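Local coordinates for protein ESSC (Geobacillus thermodenitrificans, PDB 5FWH) that probably serves as the forkhead-associated (FHA) module of a membrane-bound FtsK/SpoIIIE-type ATPase in the bacterial type VII secretion apparatus, at residues L69-S74 with I86-G90; Q131-P136 with L149-L155; K95-V100 with L188-P194. One frame throughout, in Å; residues are numbered along the deposited sequence.

Contact 1 (L69-S74 with I86-G90)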
loop_
_atom_site.group_PDB
_atom_site.type_symbol
_atom_site.label_atom_id
_atom_site.label_comp_id
_atom_site.label_asym_id
_atom_site.label_seq_id
_atom_site.Cartn_x
_atom_site.Cartn_y
_atom_site.Cartn_z
ATOM N N LEU A 69 -1.702 4.426 16.517
ATOM C CA LEU A 69 -1.486 3.410 15.572
ATOM C C LEU A 69 -0.198 2.692 15.922
ATOM O O LEU A 69 0.872 3.305 16.085
ATOM C CB LEU A 69 -1.399 3.984 14.134
ATOM C CG LEU A 69 -2.656 4.646 13.597
ATOM C CD1 LEU A 69 -2.319 5.464 12.391
ATOM C CD2 LEU A 69 -3.725 3.575 13.284
ATOM N N LYS A 70 -0.300 1.380 15.989
ATOM C CA LYS A 70 0.849 0.518 16.112
ATOM C C LYS A 70 1.215 0.085 14.723
ATOM O O LYS A 70 0.458 0.289 13.762
ATOM C CB LYS A 70 0.524 -0.703 16.984
ATOM C CG LYS A 70 0.034 -0.320 18.370
ATOM C CD LYS A 70 0.101 -1.459 19.393
ATOM C CE LYS A 70 -0.333 -2.826 18.846
ATOM N NZ LYS A 70 -1.735 -2.865 18.333
ATOM N N PRO A 71 2.414 -0.475 14.588
ATOM C CA PRO A 71 2.788 -1.016 13.307
ATOM C C PRO A 71 1.732 -1.969 12.721
ATOM O O PRO A 71 1.133 -2.781 13.462
ATOM C CB PRO A 71 4.083 -1.754 13.642
ATOM C CG PRO A 71 4.687 -0.898 14.720
ATOM C CD PRO A 71 3.516 -0.589 15.568
ATOM N N ARG A 72 1.506 -1.817 11.413
ATOM C CA ARG A 72 0.573 -2.619 10.638
ATOM C C ARG A 72 -0.879 -2.537 11.119
ATOM O O ARG A 72 -1.638 -3.484 10.997
ATOM C CB ARG A 72 1.059 -4.051 10.580
ATOM C CG ARG A 72 2.405 -4.237 9.889
ATOM C CD ARG A 72 2.444 -5.558 9.099
ATOM N NE ARG A 72 1.929 -6.681 9.887
ATOM C CZ ARG A 72 2.553 -7.250 10.929
ATOM N NH1 ARG A 72 3.732 -6.809 11.346
ATOM N NH2 ARG A 72 1.981 -8.275 11.589
ATOM N N CYS A 73 -1.240 -1.405 11.693
ATOM C CA CYS A 73 -2.596 -1.144 12.155
ATOM C C CYS A 73 -3.132 0.109 11.421
ATOM O O CYS A 73 -2.382 0.853 10.824
ATOM C CB CYS A 73 -2.616 -0.923 13.676
ATOM S SG CYS A 73 -2.136 -2.438 14.574
ATOM N N SER A 74 -4.415 0.298 11.457
ATOM C CA SER A 74 -5.058 1.373 10.702
ATOM C C SER A 74 -6.118 1.946 11.549
ATOM O O SER A 74 -6.464 1.319 12.579
ATOM C CB SER A 74 -5.706 0.878 9.408
ATOM O OG SER A 74 -6.818 0.032 9.734
ATOM N N ILE A 86 -6.416 5.714 7.648
ATOM C CA ILE A 86 -4.941 5.846 7.743
ATOM C C ILE A 86 -4.385 4.572 8.310
ATOM O O ILE A 86 -4.954 3.999 9.283
ATOM C CB ILE A 86 -4.473 6.946 8.706
ATOM C CG1 ILE A 86 -5.256 8.236 8.524
ATOM C CG2 ILE A 86 -2.955 7.155 8.546
ATOM C CD1 ILE A 86 -5.449 8.675 7.105
ATOM N N ALA A 87 -3.302 4.106 7.704
ATOM C CA ALA A 87 -2.718 2.881 8.129
ATOM C C ALA A 87 -1.227 3.161 8.213
ATOM O O ALA A 87 -0.705 4.050 7.504
ATOM C CB ALA A 87 -3.013 1.836 7.110
ATOM N N TRP A 88 -0.558 2.438 9.095
ATOM C CA TRP A 88 0.836 2.607 9.301
ATOM C C TRP A 88 1.500 1.275 9.152
ATOM O O TRP A 88 1.025 0.280 9.684
ATOM C CB TRP A 88 1.069 3.240 10.650
ATOM C CG TRP A 88 2.480 3.590 10.944
ATOM C CD1 TRP A 88 3.337 4.208 10.121
ATOM C CD2 TRP A 88 3.197 3.343 12.164
ATOM N NE1 TRP A 88 4.552 4.375 10.731
ATOM C CE2 TRP A 88 4.488 3.871 11.999
ATOM C CE3 TRP A 88 2.873 2.728 13.367
ATOM C CZ2 TRP A 88 5.471 3.806 13.006
ATOM C CZ3 TRP A 88 3.816 2.689 14.383
ATOM C CH2 TRP A 88 5.115 3.206 14.191
ATOM N N SER A 89 2.615 1.280 8.428
ATOM C CA SER A 89 3.473 0.120 8.192
ATOM C C SER A 89 4.343 -0.278 9.371
ATOM O O SER A 89 4.877 -1.391 9.407
ATOM C CB SER A 89 4.512 0.475 7.062
ATOM O OG SER A 89 5.558 1.364 7.577
ATOM N N GLY A 90 4.614 0.650 10.255
ATOM C CA GLY A 90 5.593 0.418 11.288
ATOM C C GLY A 90 6.950 0.838 10.753
ATOM O O GLY A 90 7.098 1.224 9.585
#

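Contact 2 (Q131-P136 with L149-L155)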
loop_
_atom_site.group_PDB
_atom_site.type_symbol
_atom_site.label_atom_id
_atom_site.label_comp_id
_atom_site.label_asym_id
_atom_site.label_seq_id
_atom_site.Cartn_x
_atom_site.Cartn_y
_atom_site.Cartn_z
ATOM N N GLN A 131 3.496 -8.806 -21.980
ATOM C CA GLN A 131 2.941 -7.743 -21.152
ATOM C C GLN A 131 2.203 -8.326 -19.968
ATOM O O GLN A 131 1.356 -9.193 -20.144
ATOM C CB GLN A 131 1.932 -6.932 -21.980
ATOM C CG GLN A 131 2.497 -6.327 -23.269
ATOM C CD GLN A 131 3.827 -5.597 -23.055
ATOM O OE1 GLN A 131 4.889 -6.098 -23.447
ATOM N NE2 GLN A 131 3.780 -4.426 -22.404
ATOM N N TRP A 132 2.473 -7.822 -18.770
ATOM C CA TRP A 132 1.669 -8.217 -17.616
ATOM C C TRP A 132 0.377 -7.446 -17.537
ATOM O O TRP A 132 0.357 -6.232 -17.724
ATOM C CB TRP A 132 2.476 -8.068 -16.329
ATOM C CG TRP A 132 3.519 -9.077 -16.227
ATOM C CD1 TRP A 132 4.876 -8.902 -16.466
ATOM C CD2 TRP A 132 3.358 -10.421 -15.839
ATOM N NE1 TRP A 132 5.547 -10.078 -16.244
ATOM C CE2 TRP A 132 4.656 -11.024 -15.854
ATOM C CE3 TRP A 132 2.259 -11.186 -15.475
ATOM C CZ2 TRP A 132 4.867 -12.358 -15.562
ATOM C CZ3 TRP A 132 2.461 -12.531 -15.163
ATOM C CH2 TRP A 132 3.762 -13.110 -15.223
ATOM N N VAL A 133 -0.710 -8.155 -17.277
ATOM C CA VAL A 133 -2.005 -7.562 -16.944
ATOM C C VAL A 133 -2.352 -7.836 -15.468
ATOM O O VAL A 133 -2.160 -8.930 -14.966
ATOM C CB VAL A 133 -3.087 -8.184 -17.832
ATOM C CG1 VAL A 133 -4.477 -7.681 -17.468
ATOM C CG2 VAL A 133 -2.788 -7.828 -19.271
ATOM N N VAL A 134 -2.842 -6.822 -14.780
ATOM C CA VAL A 134 -3.411 -6.987 -13.454
ATOM C C VAL A 134 -4.928 -7.173 -13.547
ATOM O O VAL A 134 -5.605 -6.337 -14.152
ATOM C CB VAL A 134 -3.058 -5.832 -12.496
ATOM C CG1 VAL A 134 -3.484 -4.470 -13.013
ATOM C CG2 VAL A 134 -3.672 -6.114 -11.122
ATOM N N ILE A 135 -5.450 -8.214 -12.909
ATOM C CA ILE A 135 -6.897 -8.484 -12.858
ATOM C C ILE A 135 -7.273 -8.441 -11.390
ATOM O O ILE A 135 -6.920 -9.340 -10.648
ATOM C CB ILE A 135 -7.257 -9.867 -13.457
ATOM C CG1 ILE A 135 -6.817 -9.962 -14.955
ATOM C CG2 ILE A 135 -8.771 -10.191 -13.315
ATOM C CD1 ILE A 135 -5.486 -10.629 -15.179
ATOM N N PRO A 136 -7.954 -7.390 -10.956
ATOM C CA PRO A 136 -8.313 -7.341 -9.532
ATOM C C PRO A 136 -9.568 -8.153 -9.211
ATOM O O PRO A 136 -10.298 -8.615 -10.114
ATOM C CB PRO A 136 -8.580 -5.850 -9.283
ATOM C CG PRO A 136 -9.005 -5.341 -10.625
ATOM C CD PRO A 136 -8.272 -6.138 -11.655
ATOM N N LEU A 149 -8.514 0.263 -8.872
ATOM C CA LEU A 149 -8.756 -0.397 -10.140
ATOM C C LEU A 149 -10.162 -0.914 -10.137
ATOM O O LEU A 149 -10.545 -1.547 -9.183
ATOM C CB LEU A 149 -7.878 -1.628 -10.311
ATOM C CG LEU A 149 -6.430 -1.556 -10.714
ATOM C CD1 LEU A 149 -5.769 -0.429 -9.967
ATOM C CD2 LEU A 149 -5.744 -2.860 -10.322
ATOM N N SER A 150 -10.920 -0.698 -11.207
ATOM C CA SER A 150 -12.252 -1.298 -11.316
ATOM C C SER A 150 -12.325 -2.407 -12.359
ATOM O O SER A 150 -13.334 -3.077 -12.450
ATOM C CB SER A 150 -13.271 -0.223 -11.644
ATOM O OG SER A 150 -12.962 0.393 -12.888
ATOM N N ASP A 151 -11.291 -2.576 -13.174
ATOM C CA ASP A 151 -11.213 -3.700 -14.120
ATOM C C ASP A 151 -9.750 -4.010 -14.433
ATOM O O ASP A 151 -8.840 -3.339 -13.913
ATOM C CB ASP A 151 -12.015 -3.408 -15.401
ATOM C CG ASP A 151 -11.624 -2.098 -16.063
ATOM O OD1 ASP A 151 -10.435 -1.912 -16.354
ATOM O OD2 ASP A 151 -12.515 -1.251 -16.307
ATOM N N ALA A 152 -9.528 -5.039 -15.249
ATOM C CA ALA A 152 -8.181 -5.433 -15.663
ATOM C C ALA A 152 -7.501 -4.314 -16.434
ATOM O O ALA A 152 -8.180 -3.519 -17.091
ATOM C CB ALA A 152 -8.200 -6.724 -16.446
ATOM N N VAL A 153 -6.182 -4.211 -16.265
ATOM C CA VAL A 153 -5.327 -3.137 -16.801
ATOM C C VAL A 153 -3.922 -3.704 -17.142
ATOM O O VAL A 153 -3.284 -4.428 -16.335
ATOM C CB VAL A 153 -5.115 -1.991 -15.778
ATOM C CG1 VAL A 153 -4.298 -0.840 -16.379
ATOM C CG2 VAL A 153 -6.449 -1.487 -15.256
ATOM N N SER A 154 -3.445 -3.365 -18.338
ATOM C CA SER A 154 -2.161 -3.799 -18.791
ATOM C C SER A 154 -1.126 -2.824 -18.243
ATOM O O SER A 154 -1.310 -1.626 -18.320
ATOM C CB SER A 154 -2.108 -3.901 -20.325
ATOM O OG SER A 154 -1.134 -4.890 -20.629
ATOM N N LEU A 155 -0.088 -3.380 -17.632
ATOM C CA LEU A 155 0.889 -2.668 -16.851
ATOM C C LEU A 155 2.091 -2.267 -17.678
ATOM O O LEU A 155 2.472 -3.002 -18.558
ATOM C CB LEU A 155 1.423 -3.599 -15.730
ATOM C CG LEU A 155 0.461 -4.234 -14.694
ATOM C CD1 LEU A 155 1.227 -5.066 -13.677
ATOM C CD2 LEU A 155 -0.259 -3.111 -13.987
HETATM O O HOH W 1 4.047 -5.580 -18.452
#

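Contact 3 (K95-V100 with L188-P194)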
loop_
_atom_site.group_PDB
_atom_site.type_symbol
_atom_site.label_atom_id
_atom_site.label_comp_id
_atom_site.label_asym_id
_atom_site.label_seq_id
_atom_site.Cartn_x
_atom_site.Cartn_y
_atom_site.Cartn_z
ATOM N N LYS A 95 12.093 -6.180 1.294
ATOM C CA LYS A 95 12.014 -6.188 -0.155
ATOM C C LYS A 95 12.508 -7.512 -0.709
ATOM O O LYS A 95 13.664 -7.916 -0.494
ATOM C CB LYS A 95 12.827 -5.017 -0.732
ATOM C CG LYS A 95 12.366 -4.604 -2.129
ATOM C CD LYS A 95 12.972 -3.306 -2.640
ATOM C CE LYS A 95 14.365 -3.533 -3.185
ATOM N NZ LYS A 95 14.390 -4.437 -4.369
ATOM N N TYR A 96 11.619 -8.188 -1.427
ATOM C CA TYR A 96 11.874 -9.463 -2.012
ATOM C C TYR A 96 11.836 -9.246 -3.488
ATOM O O TYR A 96 10.988 -8.507 -3.941
ATOM C CB TYR A 96 10.710 -10.382 -1.690
ATOM C CG TYR A 96 10.534 -10.678 -0.267
ATOM C CD1 TYR A 96 9.816 -9.839 0.532
ATOM C CD2 TYR A 96 11.113 -11.828 0.284
ATOM C CE1 TYR A 96 9.686 -10.098 1.858
ATOM C CE2 TYR A 96 10.974 -12.106 1.604
ATOM C CZ TYR A 96 10.262 -11.239 2.385
ATOM O OH TYR A 96 10.119 -11.516 3.702
ATOM N N VAL A 97 12.646 -9.943 -4.245
ATOM C CA VAL A 97 12.562 -9.837 -5.698
ATOM C C VAL A 97 12.465 -11.220 -6.215
ATOM O O VAL A 97 13.224 -12.057 -5.848
ATOM C CB VAL A 97 13.745 -9.090 -6.346
ATOM C CG1 VAL A 97 13.564 -8.992 -7.865
ATOM C CG2 VAL A 97 13.834 -7.701 -5.742
ATOM N N TYR A 98 11.462 -11.456 -7.037
ATOM C CA TYR A 98 11.240 -12.748 -7.647
ATOM C C TYR A 98 11.464 -12.706 -9.130
ATOM O O TYR A 98 11.033 -11.744 -9.814
ATOM C CB TYR A 98 9.793 -13.222 -7.389
ATOM C CG TYR A 98 9.495 -13.264 -5.883
ATOM C CD1 TYR A 98 10.053 -14.262 -5.041
ATOM C CD2 TYR A 98 8.740 -12.273 -5.301
ATOM C CE1 TYR A 98 9.794 -14.278 -3.672
ATOM C CE2 TYR A 98 8.462 -12.300 -3.943
ATOM C CZ TYR A 98 9.024 -13.290 -3.141
ATOM O OH TYR A 98 8.696 -13.225 -1.810
ATOM N N TYR A 99 12.037 -13.793 -9.621
ATOM C CA TYR A 99 12.205 -14.048 -11.046
ATOM C C TYR A 99 10.973 -14.798 -11.549
ATOM O O TYR A 99 10.654 -15.862 -11.049
ATOM C CB TYR A 99 13.523 -14.815 -11.312
ATOM C CG TYR A 99 13.662 -15.202 -12.735
ATOM C CD1 TYR A 99 13.941 -14.244 -13.673
ATOM C CD2 TYR A 99 13.444 -16.500 -13.157
ATOM C CE1 TYR A 99 14.017 -14.551 -15.024
ATOM C CE2 TYR A 99 13.525 -16.837 -14.512
ATOM C CZ TYR A 99 13.827 -15.854 -15.436
ATOM O OH TYR A 99 13.924 -16.126 -16.772
ATOM N N VAL A 100 10.265 -14.208 -12.514
ATOM C CA VAL A 100 9.017 -14.753 -13.000
ATOM C C VAL A 100 9.012 -14.843 -14.534
ATOM O O VAL A 100 7.957 -14.935 -15.134
ATOM C CB VAL A 100 7.794 -13.944 -12.502
ATOM C CG1 VAL A 100 7.652 -14.035 -10.987
ATOM C CG2 VAL A 100 7.872 -12.480 -12.944
ATOM N N LEU A 188 7.456 -18.542 -5.429
ATOM C CA LEU A 188 8.201 -18.065 -6.606
ATOM C C LEU A 188 9.703 -18.182 -6.387
ATOM O O LEU A 188 10.140 -18.296 -5.269
ATOM C CB LEU A 188 7.852 -16.610 -6.926
ATOM C CG LEU A 188 6.393 -16.383 -7.388
ATOM C CD1 LEU A 188 6.003 -14.927 -7.283
ATOM C CD2 LEU A 188 6.158 -16.878 -8.793
ATOM N N THR A 189 10.475 -18.088 -7.467
ATOM C CA THR A 189 11.960 -18.023 -7.414
ATOM C C THR A 189 12.570 -16.717 -6.904
ATOM O O THR A 189 12.641 -15.723 -7.643
ATOM C CB THR A 189 12.606 -18.149 -8.820
ATOM O OG1 THR A 189 11.979 -19.158 -9.592
ATOM C CG2 THR A 189 14.133 -18.430 -8.712
ATOM N N GLU A 190 13.124 -16.736 -5.699
ATOM C CA GLU A 190 13.856 -15.583 -5.220
ATOM C C GLU A 190 15.125 -15.380 -6.056
ATOM O O GLU A 190 15.773 -16.322 -6.378
ATOM C CB GLU A 190 14.195 -15.704 -3.734
ATOM C CG GLU A 190 13.453 -14.722 -2.832
ATOM C CD GLU A 190 13.350 -15.222 -1.385
ATOM O OE1 GLU A 190 14.208 -16.059 -0.988
ATOM O OE2 GLU A 190 12.408 -14.807 -0.659
ATOM N N THR A 191 15.416 -14.144 -6.446
ATOM C CA THR A 191 16.662 -13.808 -7.155
ATOM C C THR A 191 17.755 -13.260 -6.242
ATOM O O THR A 191 18.867 -12.948 -6.736
ATOM C CB THR A 191 16.426 -12.738 -8.236
ATOM O OG1 THR A 191 16.396 -11.430 -7.638
ATOM C CG2 THR A 191 15.140 -12.985 -8.940
HETATM N N MSE A 192 17.419 -13.170 -4.943
HETATM C CA MSE A 192 18.167 -12.469 -3.901
HETATM C C MSE A 192 17.800 -12.971 -2.538
HETATM O O MSE A 192 16.653 -13.382 -2.351
HETATM C CB MSE A 192 17.561 -11.075 -3.778
HETATM C CG MSE A 192 18.631 -10.023 -3.655
HETATM SE SE MSE A 192 19.023 -9.670 -5.541
HETATM C CE MSE A 192 17.649 -8.277 -5.873
ATOM N N PRO A 193 18.706 -12.875 -1.553
ATOM C CA PRO A 193 18.250 -12.790 -0.153
ATOM C C PRO A 193 17.348 -11.546 0.071
ATOM O O PRO A 193 17.597 -10.501 -0.520
ATOM C CB PRO A 193 19.561 -12.630 0.641
ATOM C CG PRO A 193 20.589 -13.271 -0.198
ATOM C CD PRO A 193 20.154 -13.145 -1.633
ATOM N N PRO A 194 16.313 -11.648 0.912
ATOM C CA PRO A 194 15.432 -10.479 1.102
ATOM C C PRO A 194 16.120 -9.239 1.715
ATOM O O PRO A 194 16.975 -9.400 2.576
ATOM C CB PRO A 194 14.358 -11.015 2.048
ATOM C CG PRO A 194 14.332 -12.490 1.784
ATOM C CD PRO A 194 15.745 -12.862 1.526
HETATM O O HOH W 2 9.213 -15.189 -0.219
#

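Contact 1 (L69-S74 with I86-G90)
Trp88 CG stands opposite the backbone N (chi1 -175°), beside the carbonyl carbon, and with a chi2 of 46° this carries the benzene part of the indole to the Lys70-Cys73 turn, where its CE3-CZ3 rim meets the backbone of Leu69-Pro71 and Trp88 CZ3 lies 3.5 Å from Pro71 CD. The proline ring runs alongside the indole, in the same direction, and the Lys70 carbonyl carbon meets the rim close to the plane of the ring, 3.4 Å from Trp88 CE3. Gly90 N lies over one face, displaced toward the rim. The turn is type II, and it leads from strand 65-69 into the antiparallel hairpin of strands 73-77 and 84-88, in one beta-sheet of the FHA-type fold. Trp88 N donates to Cys73 O at 3.0 Å, almost straight down the carbonyl bond; Arg72 N reaches Trp88 O more weakly, with an N-H...O angle of only 121°. At the next pair, Ser74 CB rests 3.7 Å from Ala87 CB. A leucine in place of Trp88 would probably open a gap beside the Pro71 ring and against the Gly90 backbone, and leave Ser2 OG without its indole N-H partner. Gly90 CA packs 3.5 Å from Pro71 CB, where any side chain on Gly90 would collide with the proline. Arg72 points its CB away from strand 84-88, and its NE forms a salt bridge with Glu182.

Contact 2 (Q131-P136 with L149-L155)
Val134 and Val153 exchange a reciprocal pair of backbone hydrogen bonds, Val134 N to Val153 O at 2.9 Å and Val153 N to Val134 O at 3.1 Å, as antiparallel neighbours. Leu155 N adds an almost linear bond to Trp132 O (2.9 Å, 174° at the hydrogen), and a water completes the Trp132-Leu155 pair, accepting from Trp132 N and donating to Leu155 O. Short CA-H...O approaches fill in between, such as Ala152 CA to Val134 O at 3.1 Å.

The apolar contacts centre on Val134. Its CG1, set between the backbone N and the carbonyl carbon (chi1 57°), meets Leu155 CD2 at 3.6 Å, the two side chains roughly perpendicular; Leu149 comes tip to tip, CD2 lying 3.9 Å from both valine methyls. Pro136 CG lies against Leu149 CB, and on the other face Ala152 CB touches Val133 CG1 and Ile135 CG1. Leu142 and Leu144 close over the Val134 side, in the second beta-sandwich of the chain.

Between the two segments, hydrogen bonding thus falls to main chain and water, while the side chains contribute mainly apolar packing: the register is consistent with the three backbone bonds, and much of the burial comes from Val134, Leu155, Pro136 and Leu149.

Contact 3 (K95-V100 with L188-P194)
Glu190 reaches alongside Tyr98 to the edge of Tyr96, although its CB starts out pointing away from Lys95-Val100. With chi1 at -111° the chain turns back, and Glu190 CG comes 3.8 Å from Tyr98 CE1, the carboxylate running beside that ring with the two planes 19° apart. At the tip, Glu190 OE2 lies in the plane of the Tyr96 ring, 3.4 Å from Tyr96 CD2, and takes a hydrogen bond from a water that in turn accepts from Tyr98 OH at 2.6 Å. The Tyr96 hydroxyl itself bonds to Glu183 and Val184.

Pro194 CG presses on Tyr96 CE2 at 3.4 Å, and Leu188 CB packs against Tyr98 CD1. On the other side of the strand, Thr191 CG2 abuts Tyr99 CB and the selenomethionine Met192 brings CE to Val97 CG2. Two backbone bonds hold the segments together: Tyr99 N to Thr189 O at 2.8 Å and, nearly straight, Thr191 N to Val97 O at 3.1 Å.

Strand 94-99 thus runs between strand 175-180, which pairs with it through Tyr96-Val178 and Tyr98-Leu176, and the short, weakly bonded strand 189-190 at the edge of this antiparallel sheet within the chain.

Overall arrangement
The chain folds almost wholly as beta-structure, and the three contacts lie in three different sheets. Contact 1 belongs to the four-stranded antiparallel sheet near the start; its strand 84-88 is followed directly by strand 94-99 of contact 3, with nearest atoms about 11 Å apart. Contact 2, at the outer strand 153-154 of another sheet, is nested inside the 87 residues between the two segments of contact 3. Contacts 1 and 2 lie on opposite sides of the chain's centre, 27 Å between centres, whereas contacts 2 and 3 touch where Trp132 CZ2 packs on Val100 CG2. The C-terminal segment returns to add an edge strand beside strand 94-99, bringing both ends of this long span together, consistent with two FHA-like units.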